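Side-chain contacts in BREX protein BrxA (Magnetospirillum magneticum, PDB 3BHW), which is probably part of a type 1 BREX system, which defends the bacterium against double-stranded DNA phage by blocking replication of the phage DNA: residues L67-P72 with A94-T99; K123-Y128 with K149-V154; E35-W38 with V44-V47; R110-F113 with P118-P121. All blocks are in the same frame, centred on the assembly; numbering follows the deposited sequence.

Interaction 1: residues L67-P72 with A94-T99; sequences LETMGP and AIKHST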
loop_
_atom_site.group_PDB
_atom_site.type_symbol
_atom_site.label_atom_id
_atom_site.label_comp_id
_atom_site.label_asym_id
_atom_site.label_seq_id
_atom_site.Cartn_x
_atom_site.Cartn_y
_atom_site.Cartn_z
ATOM N N LEU A 67 7.969 2.862 -1.845
ATOM C CA LEU A 67 9.126 2.342 -1.106
ATOM C C LEU A 67 10.020 3.452 -0.561
ATOM O O LEU A 67 10.599 3.275 0.518
ATOM C CB LEU A 67 9.954 1.342 -1.919
ATOM C CG LEU A 67 9.250 0.055 -2.306
ATOM C CD1 LEU A 67 10.085 -0.589 -3.402
ATOM C CD2 LEU A 67 9.166 -0.924 -1.130
ATOM N N GLU A 68 10.063 4.600 -1.227
ATOM C CA GLU A 68 10.971 5.668 -0.776
ATOM C C GLU A 68 10.435 6.457 0.421
ATOM O O GLU A 68 11.118 7.327 0.950
ATOM C CB GLU A 68 11.366 6.597 -1.915
ATOM C CG GLU A 68 10.289 7.513 -2.374
ATOM C CD GLU A 68 10.855 8.699 -3.129
ATOM O OE1 GLU A 68 12.012 8.587 -3.603
ATOM O OE2 GLU A 68 10.144 9.724 -3.235
ATOM N N THR A 69 9.220 6.134 0.865
ATOM C CA THR A 69 8.778 6.626 2.176
ATOM C C THR A 69 9.485 5.873 3.323
ATOM O O THR A 69 9.422 6.334 4.466
ATOM C CB THR A 69 7.220 6.529 2.396
ATOM O OG1 THR A 69 6.797 5.175 2.418
ATOM C CG2 THR A 69 6.391 7.261 1.352
ATOM N N MET A 70 10.174 4.766 3.003
ATOM C CA MET A 70 10.787 3.853 3.985
ATOM C C MET A 70 12.277 3.780 3.665
ATOM O O MET A 70 12.744 4.406 2.707
ATOM C CB MET A 70 10.201 2.447 3.920
ATOM C CG MET A 70 8.757 2.346 4.326
ATOM S SD MET A 70 8.318 3.000 5.976
ATOM C CE MET A 70 6.695 2.256 6.085
ATOM N N GLY A 71 13.016 3.014 4.449
ATOM C CA GLY A 71 14.462 3.056 4.405
ATOM C C GLY A 71 15.048 1.757 3.919
ATOM O O GLY A 71 14.310 0.806 3.620
ATOM N N PRO A 72 16.382 1.704 3.827
ATOM C CA PRO A 72 17.070 0.518 3.274
ATOM C C PRO A 72 16.727 -0.806 3.957
ATOM O O PRO A 72 16.738 -1.837 3.300
ATOM C CB PRO A 72 18.546 0.853 3.496
ATOM C CG PRO A 72 18.593 2.323 3.424
ATOM C CD PRO A 72 17.342 2.776 4.165
ATOM N N ALA A 94 2.772 1.248 1.330
ATOM C CA ALA A 94 1.573 1.793 0.630
ATOM C C ALA A 94 0.744 2.622 1.597
ATOM O O ALA A 94 0.216 3.698 1.229
ATOM C CB ALA A 94 0.778 0.724 0.017
ATOM N N ILE A 95 0.635 2.173 2.813
ATOM C CA ILE A 95 -0.047 2.955 3.857
ATOM C C ILE A 95 0.629 4.289 4.132
ATOM O O ILE A 95 -0.021 5.366 4.101
ATOM C CB ILE A 95 -0.233 2.155 5.138
ATOM C CG1 ILE A 95 -1.202 1.005 4.836
ATOM C CG2 ILE A 95 -0.787 3.062 6.276
ATOM C CD1 ILE A 95 -1.120 -0.127 5.841
ATOM N N LYS A 96 1.932 4.256 4.401
ATOM C CA LYS A 96 2.671 5.498 4.606
ATOM C C LYS A 96 2.483 6.540 3.475
ATOM O O LYS A 96 2.377 7.726 3.740
ATOM C CB LYS A 96 4.152 5.216 4.841
ATOM C CG LYS A 96 4.842 6.456 5.399
ATOM C CD LYS A 96 6.135 6.119 6.047
ATOM C CE LYS A 96 6.912 7.396 6.370
ATOM N NZ LYS A 96 8.336 7.145 6.760
ATOM N N HIS A 97 2.459 6.065 2.228
ATOM C CA HIS A 97 2.357 6.911 1.040
ATOM C C HIS A 97 0.931 7.440 0.848
ATOM O O HIS A 97 0.706 8.485 0.211
ATOM C CB HIS A 97 2.808 6.066 -0.172
ATOM C CG HIS A 97 2.639 6.746 -1.485
ATOM N ND1 HIS A 97 1.503 6.581 -2.247
ATOM C CD2 HIS A 97 3.471 7.532 -2.206
ATOM C CE1 HIS A 97 1.621 7.285 -3.358
ATOM N NE2 HIS A 97 2.800 7.878 -3.354
ATOM N N SER A 98 -0.051 6.715 1.365
ATOM C CA SER A 98 -1.470 7.049 1.117
ATOM C C SER A 98 -2.388 7.206 2.349
ATOM O O SER A 98 -2.864 6.239 2.895
ATOM C CB SER A 98 -2.095 6.080 0.134
ATOM O OG SER A 98 -3.506 6.275 0.010
ATOM N N THR A 99 -2.665 8.449 2.751
ATOM C CA THR A 99 -3.648 8.703 3.809
ATOM C C THR A 99 -5.025 8.153 3.429
ATOM O O THR A 99 -5.795 7.789 4.296
ATOM C CB THR A 99 -3.659 10.223 4.163
ATOM O OG1 THR A 99 -2.312 10.607 4.513
ATOM C CG2 THR A 99 -4.582 10.510 5.337
#
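Lys96, near the C-terminal end of helix 83-97, reaches across to the turn that follows helix 57-67 and gives its ammonium group to a backbone carbonyl there. The hydrogen bond from Lys96 NZ to Thr69 O is 2.7 Å long; the nitrogen lies 19° from the carbonyl plane, and the C=O...N angle is 159°. The same ammonium group forms a salt bridge with Glu190.

The van der Waals part of the contact lies along the lysine's methylenes. With CG anti to the backbone N (chi1 -166°) and the chain extended beyond it, Lys96 runs past Thr69 in the opposite sense, so that Lys96 CG comes 3.8 Å from Thr69 CB. The Thr69 hydroxyl lies alongside and hydrogen-bonds to Arg66 O. Met70 bends at chi2 and brings its SD to 3.8 Å from Lys96 CD. On another branch, the methyl CG2 of Thr69 sits 4.1 Å from His97 CB, the two side chains crossing at about a right angle.

Residues 67-70 form a type I beta turn, closed by Met70 N bonding to Leu67 O. One lysine therefore ties this interhelical turn to helix 83-97 and to Glu190, just before helix 191-197, while the carbonyl and the carboxylate would both favour its charged form.

Interaction 2: residues K123-Y128 with K149-V154; sequences KMWDQY and KLADCV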
loop_
_atom_site.group_PDB
_atom_site.type_symbol
_atom_site.label_atom_id
_atom_site.label_comp_id
_atom_site.label_asym_id
_atom_site.label_seq_id
_atom_site.Cartn_x
_atom_site.Cartn_y
_atom_site.Cartn_z
ATOM N N LYS A 123 -20.333 -0.658 -0.617
ATOM C CA LYS A 123 -21.027 0.545 -0.106
ATOM C C LYS A 123 -20.224 1.250 1.004
ATOM O O LYS A 123 -20.350 2.461 1.181
ATOM C CB LYS A 123 -22.429 0.238 0.431
ATOM C CG LYS A 123 -22.478 -0.935 1.420
ATOM C CD LYS A 123 -23.251 -0.633 2.695
ATOM C CE LYS A 123 -24.672 -1.195 2.624
ATOM N NZ LYS A 123 -25.661 -0.197 2.150
ATOM N N MET A 124 -19.416 0.483 1.741
ATOM C CA MET A 124 -18.583 1.017 2.842
ATOM C C MET A 124 -17.451 1.874 2.305
ATOM O O MET A 124 -17.074 2.863 2.923
ATOM C CB MET A 124 -18.040 -0.132 3.706
ATOM C CG MET A 124 -19.157 -1.000 4.209
ATOM S SD MET A 124 -18.815 -1.473 5.886
ATOM C CE MET A 124 -19.337 0.003 6.794
ATOM N N TRP A 125 -16.900 1.466 1.164
ATOM C CA TRP A 125 -15.907 2.284 0.487
ATOM C C TRP A 125 -16.549 3.551 -0.059
ATOM O O TRP A 125 -16.025 4.612 0.139
ATOM C CB TRP A 125 -15.201 1.519 -0.621
ATOM C CG TRP A 125 -14.346 2.388 -1.445
ATOM C CD1 TRP A 125 -14.671 2.905 -2.657
ATOM C CD2 TRP A 125 -13.041 2.910 -1.124
ATOM N NE1 TRP A 125 -13.652 3.702 -3.128
ATOM C CE2 TRP A 125 -12.634 3.708 -2.215
ATOM C CE3 TRP A 125 -12.167 2.759 -0.045
ATOM C CZ2 TRP A 125 -11.420 4.363 -2.243
ATOM C CZ3 TRP A 125 -10.925 3.418 -0.100
ATOM C CH2 TRP A 125 -10.577 4.206 -1.194
ATOM N N ASP A 126 -17.699 3.388 -0.714
ATOM C CA ASP A 126 -18.477 4.483 -1.254
ATOM C C ASP A 126 -18.756 5.556 -0.212
ATOM O O ASP A 126 -18.530 6.736 -0.455
ATOM C CB ASP A 126 -19.808 3.919 -1.752
ATOM C CG ASP A 126 -19.768 3.532 -3.208
ATOM O OD1 ASP A 126 -18.675 3.255 -3.752
ATOM O OD2 ASP A 126 -20.860 3.497 -3.817
ATOM N N GLN A 127 -19.252 5.133 0.946
ATOM C CA GLN A 127 -19.671 6.030 1.997
ATOM C C GLN A 127 -18.444 6.684 2.676
ATOM O O GLN A 127 -18.484 7.838 3.101
ATOM C CB GLN A 127 -20.585 5.290 2.984
ATOM C CG GLN A 127 -21.852 4.761 2.310
ATOM C CD GLN A 127 -22.575 3.662 3.096
ATOM O OE1 GLN A 127 -23.357 2.870 2.518
ATOM N NE2 GLN A 127 -22.383 3.649 4.416
ATOM N N TYR A 128 -17.346 5.965 2.701
ATOM C CA TYR A 128 -16.055 6.500 3.191
ATOM C C TYR A 128 -15.598 7.647 2.301
ATOM O O TYR A 128 -15.176 8.682 2.798
ATOM C CB TYR A 128 -15.007 5.357 3.276
ATOM C CG TYR A 128 -13.564 5.819 3.439
ATOM C CD1 TYR A 128 -13.091 6.300 4.668
ATOM C CD2 TYR A 128 -12.687 5.769 2.357
ATOM C CE1 TYR A 128 -11.761 6.709 4.819
ATOM C CE2 TYR A 128 -11.370 6.210 2.479
ATOM C CZ TYR A 128 -10.905 6.671 3.696
ATOM O OH TYR A 128 -9.609 7.125 3.853
ATOM N N LYS A 149 -11.589 2.418 -10.812
ATOM C CA LYS A 149 -10.283 1.784 -10.824
ATOM C C LYS A 149 -9.696 1.910 -9.430
ATOM O O LYS A 149 -9.079 0.966 -8.942
ATOM C CB LYS A 149 -9.369 2.375 -11.911
ATOM C CG LYS A 149 -9.824 1.997 -13.288
ATOM C CD LYS A 149 -8.763 2.270 -14.335
ATOM C CE LYS A 149 -8.863 1.237 -15.452
ATOM N NZ LYS A 149 -7.993 1.622 -16.581
ATOM N N LEU A 150 -9.938 3.068 -8.804
ATOM C CA LEU A 150 -9.548 3.358 -7.415
ATOM C C LEU A 150 -10.071 2.345 -6.385
ATOM O O LEU A 150 -9.302 1.820 -5.576
ATOM C CB LEU A 150 -10.012 4.772 -7.034
ATOM C CG LEU A 150 -9.539 5.320 -5.696
ATOM C CD1 LEU A 150 -8.021 5.234 -5.569
ATOM C CD2 LEU A 150 -10.020 6.750 -5.509
ATOM N N ALA A 151 -11.373 2.091 -6.418
ATOM C CA ALA A 151 -12.025 1.143 -5.502
ATOM C C ALA A 151 -11.494 -0.254 -5.718
ATOM O O ALA A 151 -11.215 -0.968 -4.753
ATOM C CB ALA A 151 -13.533 1.151 -5.733
ATOM N N ASP A 152 -11.368 -0.632 -6.990
ATOM C CA ASP A 152 -10.841 -1.928 -7.395
ATOM C C ASP A 152 -9.432 -2.128 -6.838
ATOM O O ASP A 152 -9.109 -3.212 -6.332
ATOM C CB ASP A 152 -10.819 -2.079 -8.917
ATOM C CG ASP A 152 -12.194 -2.453 -9.506
ATOM O OD1 ASP A 152 -13.173 -2.558 -8.736
ATOM O OD2 ASP A 152 -12.276 -2.646 -10.747
ATOM N N CYS A 153 -8.627 -1.070 -6.903
ATOM C CA CYS A 153 -7.246 -1.157 -6.447
ATOM C C CYS A 153 -7.183 -1.300 -4.946
ATOM O O CYS A 153 -6.437 -2.085 -4.444
ATOM C CB CYS A 153 -6.439 0.043 -6.902
ATOM S SG CYS A 153 -4.737 -0.050 -6.373
ATOM N N VAL A 154 -7.938 -0.506 -4.208
ATOM C CA VAL A 154 -7.963 -0.663 -2.756
ATOM C C VAL A 154 -8.383 -2.079 -2.349
ATOM O O VAL A 154 -7.766 -2.704 -1.457
ATOM C CB VAL A 154 -8.820 0.418 -2.119
ATOM C CG1 VAL A 154 -9.061 0.104 -0.665
ATOM C CG2 VAL A 154 -8.081 1.736 -2.224
#
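Trp125 stretches from helix 122-135 to Ala151 and its neighbours on helix 145-161. Its CB leaves the backbone toward that helix, and chi1 of 171° puts CG anti to the backbone N, carrying the indole across to the second helix. On the pyrrole side, CD1 lies 3.7 Å from Ala151 CB. One atom further round, NE1 comes a little closer to the same methyl, at 3.6 Å from Ala151 CB. Ala151 CA stands over this part of the ring face as a CH-pi contact, 4.2 Å from the centroid of the five-membered ring and 28° off its normal.

This is a helix-helix packing in an all-alpha fold: the axes of segments 123-128 and 149-154 approach to 11.1 Å with 121° between their N-to-C directions, and the indole reaches across between them. Alanine lets the ring come close to the backbone of the second helix.

Along the benzo ring, CZ2 meets the branch point of Leu150, with 4.0 Å between Trp125 CZ2 and Leu150 CG. The far end of the ring belongs to Val154: Trp125 CH2 is 3.7 Å from Val154 CG2, and CZ3 touches both methyls, 3.8 Å from Val154 CG1. Val154 CB sits over the same face as Ala151 CA. Helix 99-112 also joins this buried site: its Phe104 meets Trp125 edge-to-face and also touches Val154.

Interaction 3: residues E35-W38 with V44-V47; sequences EDQW and VENV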
loop_
_atom_site.group_PDB
_atom_site.type_symbol
_atom_site.label_atom_id
_atom_site.label_comp_id
_atom_site.label_asym_id
_atom_site.label_seq_id
_atom_site.Cartn_x
_atom_site.Cartn_y
_atom_site.Cartn_z
ATOM N N GLU A 35 18.935 9.348 -10.890
ATOM C CA GLU A 35 17.536 9.454 -11.334
ATOM C C GLU A 35 17.408 9.146 -12.820
ATOM O O GLU A 35 16.476 8.482 -13.245
ATOM C CB GLU A 35 16.942 10.836 -11.105
ATOM C CG GLU A 35 17.867 12.021 -11.296
ATOM C CD GLU A 35 18.377 12.544 -9.978
ATOM O OE1 GLU A 35 18.277 11.795 -8.963
ATOM O OE2 GLU A 35 18.882 13.691 -9.956
ATOM N N ASP A 36 18.337 9.655 -13.612
ATOM C CA ASP A 36 18.356 9.359 -15.044
ATOM C C ASP A 36 18.463 7.858 -15.314
ATOM O O ASP A 36 17.794 7.300 -16.193
ATOM C CB ASP A 36 19.550 10.067 -15.684
ATOM C CG ASP A 36 19.368 11.563 -15.762
ATOM O OD1 ASP A 36 18.257 12.086 -15.497
ATOM O OD2 ASP A 36 20.349 12.237 -16.109
ATOM N N GLN A 37 19.288 7.189 -14.507
ATOM C CA GLN A 37 19.515 5.756 -14.650
ATOM C C GLN A 37 18.299 4.960 -14.173
ATOM O O GLN A 37 17.989 3.887 -14.709
ATOM C CB GLN A 37 20.802 5.347 -13.941
ATOM C CG GLN A 37 21.103 3.842 -14.075
ATOM C CD GLN A 37 21.221 3.415 -15.539
ATOM O OE1 GLN A 37 21.875 4.089 -16.318
ATOM N NE2 GLN A 37 20.584 2.320 -15.905
ATOM N N TRP A 38 17.586 5.521 -13.196
ATOM C CA TRP A 38 16.349 4.893 -12.722
ATOM C C TRP A 38 15.366 4.788 -13.840
ATOM O O TRP A 38 14.848 3.709 -14.135
ATOM C CB TRP A 38 15.717 5.646 -11.541
ATOM C CG TRP A 38 14.189 5.516 -11.459
ATOM C CD1 TRP A 38 13.282 6.485 -11.770
ATOM C CD2 TRP A 38 13.420 4.382 -11.016
ATOM N NE1 TRP A 38 12.007 6.037 -11.549
ATOM C CE2 TRP A 38 12.059 4.750 -11.086
ATOM C CE3 TRP A 38 13.751 3.113 -10.525
ATOM C CZ2 TRP A 38 11.018 3.878 -10.736
ATOM C CZ3 TRP A 38 12.722 2.245 -10.178
ATOM C CH2 TRP A 38 11.367 2.633 -10.285
ATOM N N VAL A 44 13.796 1.676 -20.653
ATOM C CA VAL A 44 14.658 1.280 -21.793
ATOM C C VAL A 44 15.248 -0.132 -21.582
ATOM O O VAL A 44 15.088 -1.027 -22.453
ATOM C CB VAL A 44 15.776 2.352 -22.035
ATOM C CG1 VAL A 44 16.550 2.053 -23.297
ATOM C CG2 VAL A 44 15.187 3.797 -22.139
ATOM N N GLU A 45 15.914 -0.359 -20.446
ATOM C CA GLU A 45 16.366 -1.696 -20.100
ATOM C C GLU A 45 15.183 -2.611 -19.784
ATOM O O GLU A 45 15.284 -3.845 -19.884
ATOM C CB GLU A 45 17.319 -1.659 -18.904
ATOM C CG GLU A 45 18.620 -0.946 -19.188
ATOM C CD GLU A 45 19.592 -1.028 -18.024
ATOM O OE1 GLU A 45 20.074 -2.143 -17.719
ATOM O OE2 GLU A 45 19.908 0.014 -17.437
ATOM N N ASN A 46 14.047 -2.019 -19.432
ATOM C CA ASN A 46 12.837 -2.821 -19.211
ATOM C C ASN A 46 12.984 -3.870 -18.101
ATOM O O ASN A 46 12.562 -5.041 -18.258
ATOM C CB ASN A 46 12.374 -3.486 -20.520
ATOM C CG ASN A 46 10.953 -4.039 -20.426
ATOM O OD1 ASN A 46 10.116 -3.543 -19.660
ATOM N ND2 ASN A 46 10.696 -5.084 -21.185
ATOM N N VAL A 47 13.506 -3.426 -16.960
ATOM C CA VAL A 47 13.746 -4.326 -15.814
ATOM C C VAL A 47 12.474 -4.946 -15.246
ATOM O O VAL A 47 12.549 -5.975 -14.557
ATOM C CB VAL A 47 14.608 -3.654 -14.703
ATOM C CG1 VAL A 47 16.019 -3.382 -15.229
ATOM C CG2 VAL A 47 13.959 -2.375 -14.197
#
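A short helix and the turn that ends it, helix 35-43 and the loop after it, are linked on the protein surface by a polar contact between Gln37 and Glu45. Gln37 lies in the first turn of the helix. Glu45 follows its last turn, just before Asn46, whose positive phi takes the chain out of helical geometry. The link thus spans the helix lengthwise.

Gln37 NE2 donates to Glu45 OE2 over 2.8 Å, but the bond is weak, because the N-H...O angle is only 121° and the hydrogen points well aside from the oxygen. The two groups are also turned against each other: the amide and carboxylate planes are 66° apart, and the side chains meet at about a right angle. Gln37 starts with CG anti to its backbone N and then folds at chi2 (58°), which swings the amide toward the loop. Glu45 reaches it with a chain extended beyond CG. No other pair bridges the two segments within 4.5 Å, and just 57 Å² of surface is buried between them.

Apart from this polar link, the chain is held by other means. Val47 forms a backbone hydrogen bond with Ala41, and its side chain reaches helix 19-31 at Ile24 and Leu28. Trp38 packs on Ile25 and Leu28 of that same helix and makes a cation-pi contact with Arg64 of helix 57-67.

Interaction 4: residues R110-F113 with P118-P121; sequences RDQF and PDLP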
loop_
_atom_site.group_PDB
_atom_site.type_symbol
_atom_site.label_atom_id
_atom_site.label_comp_id
_atom_site.label_asym_id
_atom_site.label_seq_id
_atom_site.Cartn_x
_atom_site.Cartn_y
_atom_site.Cartn_z
ATOM N N ARG A 110 -11.003 -1.137 10.733
ATOM C CA ARG A 110 -10.819 -1.510 12.136
ATOM C C ARG A 110 -12.176 -1.745 12.826
ATOM O O ARG A 110 -12.340 -2.721 13.487
ATOM C CB ARG A 110 -10.087 -0.384 12.867
ATOM C CG ARG A 110 -9.840 -0.673 14.348
ATOM C CD ARG A 110 -9.464 0.596 15.090
ATOM N NE ARG A 110 -8.346 1.281 14.448
ATOM C CZ ARG A 110 -7.098 0.838 14.485
ATOM N NH1 ARG A 110 -6.807 -0.274 15.160
ATOM N NH2 ARG A 110 -6.147 1.497 13.853
ATOM N N ASP A 111 -13.152 -0.843 12.665
ATOM C CA ASP A 111 -14.417 -0.980 13.391
ATOM C C ASP A 111 -15.274 -2.132 12.889
ATOM O O ASP A 111 -16.089 -2.673 13.631
ATOM C CB ASP A 111 -15.225 0.326 13.372
ATOM C CG ASP A 111 -15.960 0.575 14.702
ATOM O OD1 ASP A 111 -15.364 0.352 15.768
ATOM O OD2 ASP A 111 -17.115 0.983 14.687
ATOM N N GLN A 112 -15.110 -2.519 11.635
ATOM C CA GLN A 112 -15.830 -3.687 11.104
ATOM C C GLN A 112 -15.458 -4.956 11.851
ATOM O O GLN A 112 -16.277 -5.833 11.974
ATOM C CB GLN A 112 -15.569 -3.911 9.602
ATOM C CG GLN A 112 -16.243 -2.913 8.711
ATOM C CD GLN A 112 -17.762 -2.892 8.906
ATOM O OE1 GLN A 112 -18.280 -2.158 9.765
ATOM N NE2 GLN A 112 -18.465 -3.713 8.156
ATOM N N PHE A 113 -14.216 -5.070 12.291
ATOM C CA PHE A 113 -13.758 -6.265 13.008
ATOM C C PHE A 113 -14.441 -6.367 14.373
ATOM O O PHE A 113 -14.159 -7.279 15.169
ATOM C CB PHE A 113 -12.235 -6.285 13.135
ATOM C CG PHE A 113 -11.526 -6.867 11.927
ATOM C CD1 PHE A 113 -11.426 -8.236 11.782
ATOM C CD2 PHE A 113 -10.988 -6.047 10.933
ATOM C CE1 PHE A 113 -10.812 -8.811 10.712
ATOM C CE2 PHE A 113 -10.337 -6.613 9.849
ATOM C CZ PHE A 113 -10.250 -8.004 9.728
ATOM N N PRO A 118 -17.110 -10.212 10.362
ATOM C CA PRO A 118 -16.889 -8.917 9.759
ATOM C C PRO A 118 -16.879 -9.024 8.229
ATOM O O PRO A 118 -16.388 -10.018 7.658
ATOM C CB PRO A 118 -15.517 -8.513 10.284
ATOM C CG PRO A 118 -15.269 -9.333 11.489
ATOM C CD PRO A 118 -16.032 -10.597 11.294
ATOM N N ASP A 119 -17.452 -8.012 7.586
ATOM C CA ASP A 119 -17.343 -7.853 6.148
ATOM C C ASP A 119 -17.002 -6.423 5.760
ATOM O O ASP A 119 -16.998 -5.492 6.612
ATOM C CB ASP A 119 -18.620 -8.349 5.450
ATOM C CG ASP A 119 -19.871 -7.606 5.869
ATOM O OD1 ASP A 119 -19.812 -6.466 6.347
ATOM O OD2 ASP A 119 -20.967 -8.175 5.664
ATOM N N LEU A 120 -16.717 -6.241 4.469
ATOM C CA LEU A 120 -16.392 -4.915 3.969
ATOM C C LEU A 120 -17.014 -4.732 2.592
ATOM O O LEU A 120 -16.323 -4.679 1.598
ATOM C CB LEU A 120 -14.864 -4.753 3.924
ATOM C CG LEU A 120 -14.306 -3.330 3.776
ATOM C CD1 LEU A 120 -14.577 -2.529 5.054
ATOM C CD2 LEU A 120 -12.809 -3.332 3.458
ATOM N N PRO A 121 -18.353 -4.672 2.521
ATOM C CA PRO A 121 -18.966 -4.511 1.211
ATOM C C PRO A 121 -18.635 -3.155 0.604
ATOM O O PRO A 121 -18.314 -2.219 1.351
ATOM C CB PRO A 121 -20.463 -4.654 1.522
ATOM C CG PRO A 121 -20.600 -4.294 2.894
ATOM C CD PRO A 121 -19.367 -4.798 3.572
#
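Gln112 takes chi1 of -73°, with CG beside the backbone N, and folds again at chi2; the two bends carry its amide over to the carbonyl of Asp119. The contact joins the C-terminal end of helix 99-112 to the loop that leads into helix 122-135 of this all-helical fold: the helix stops here, the chain turns, and residues 118-121 pass back beside the last helical turn.

Gln112 NE2 donates to Asp119 O in a straight bond of 2.8 Å, with an N-H...O angle of 166°. The acceptor lies in the plane of the amide, although the donor stands 31° from the plane of the carbonyl. The aliphatic part of the glutamine is used too, its CG lying 4.0 Å from Leu120 CD1. Leu120 in turn packs on Phe104 and Val109 of helix 99-112.

Pro118 fits against the end of the helix. Its CG is 4.0 Å from Phe113 CD1, approaching the ring obliquely, while Leu172 touches the side chains of both Phe113 and Gln112. Backbone hydrogen bonds pair Pro118 with Leu172 and Leu120 with Tyr170, tying residues 118-121 to residues further along the chain. At the helix terminus itself, the ring carbon CB of Pro118 rests 3.3 Å from Gln112 O.

Overall arrangement
Of the four, interaction 2 alone is wholly buried, and it relies on apolar atoms around one indole. Interaction 1 is partly buried and combines a charged hydrogen bond with methylene packing. Interactions 3 and 4 are surface contacts that both join a helix to the loop after it, yet 4 has a straight amide-to-carbonyl bond and proline packing where 3 has one weak bond. They lie on opposite sides of the chain's centre, about 41 Å apart between contact centres. Interactions 2 and 4 are neighbours, joined through helices 99-112 and 122-135, with Met124 SD 3.2 Å from Gln112 NE2. Interaction 1 touches interaction 2 where Thr99 meets Tyr128.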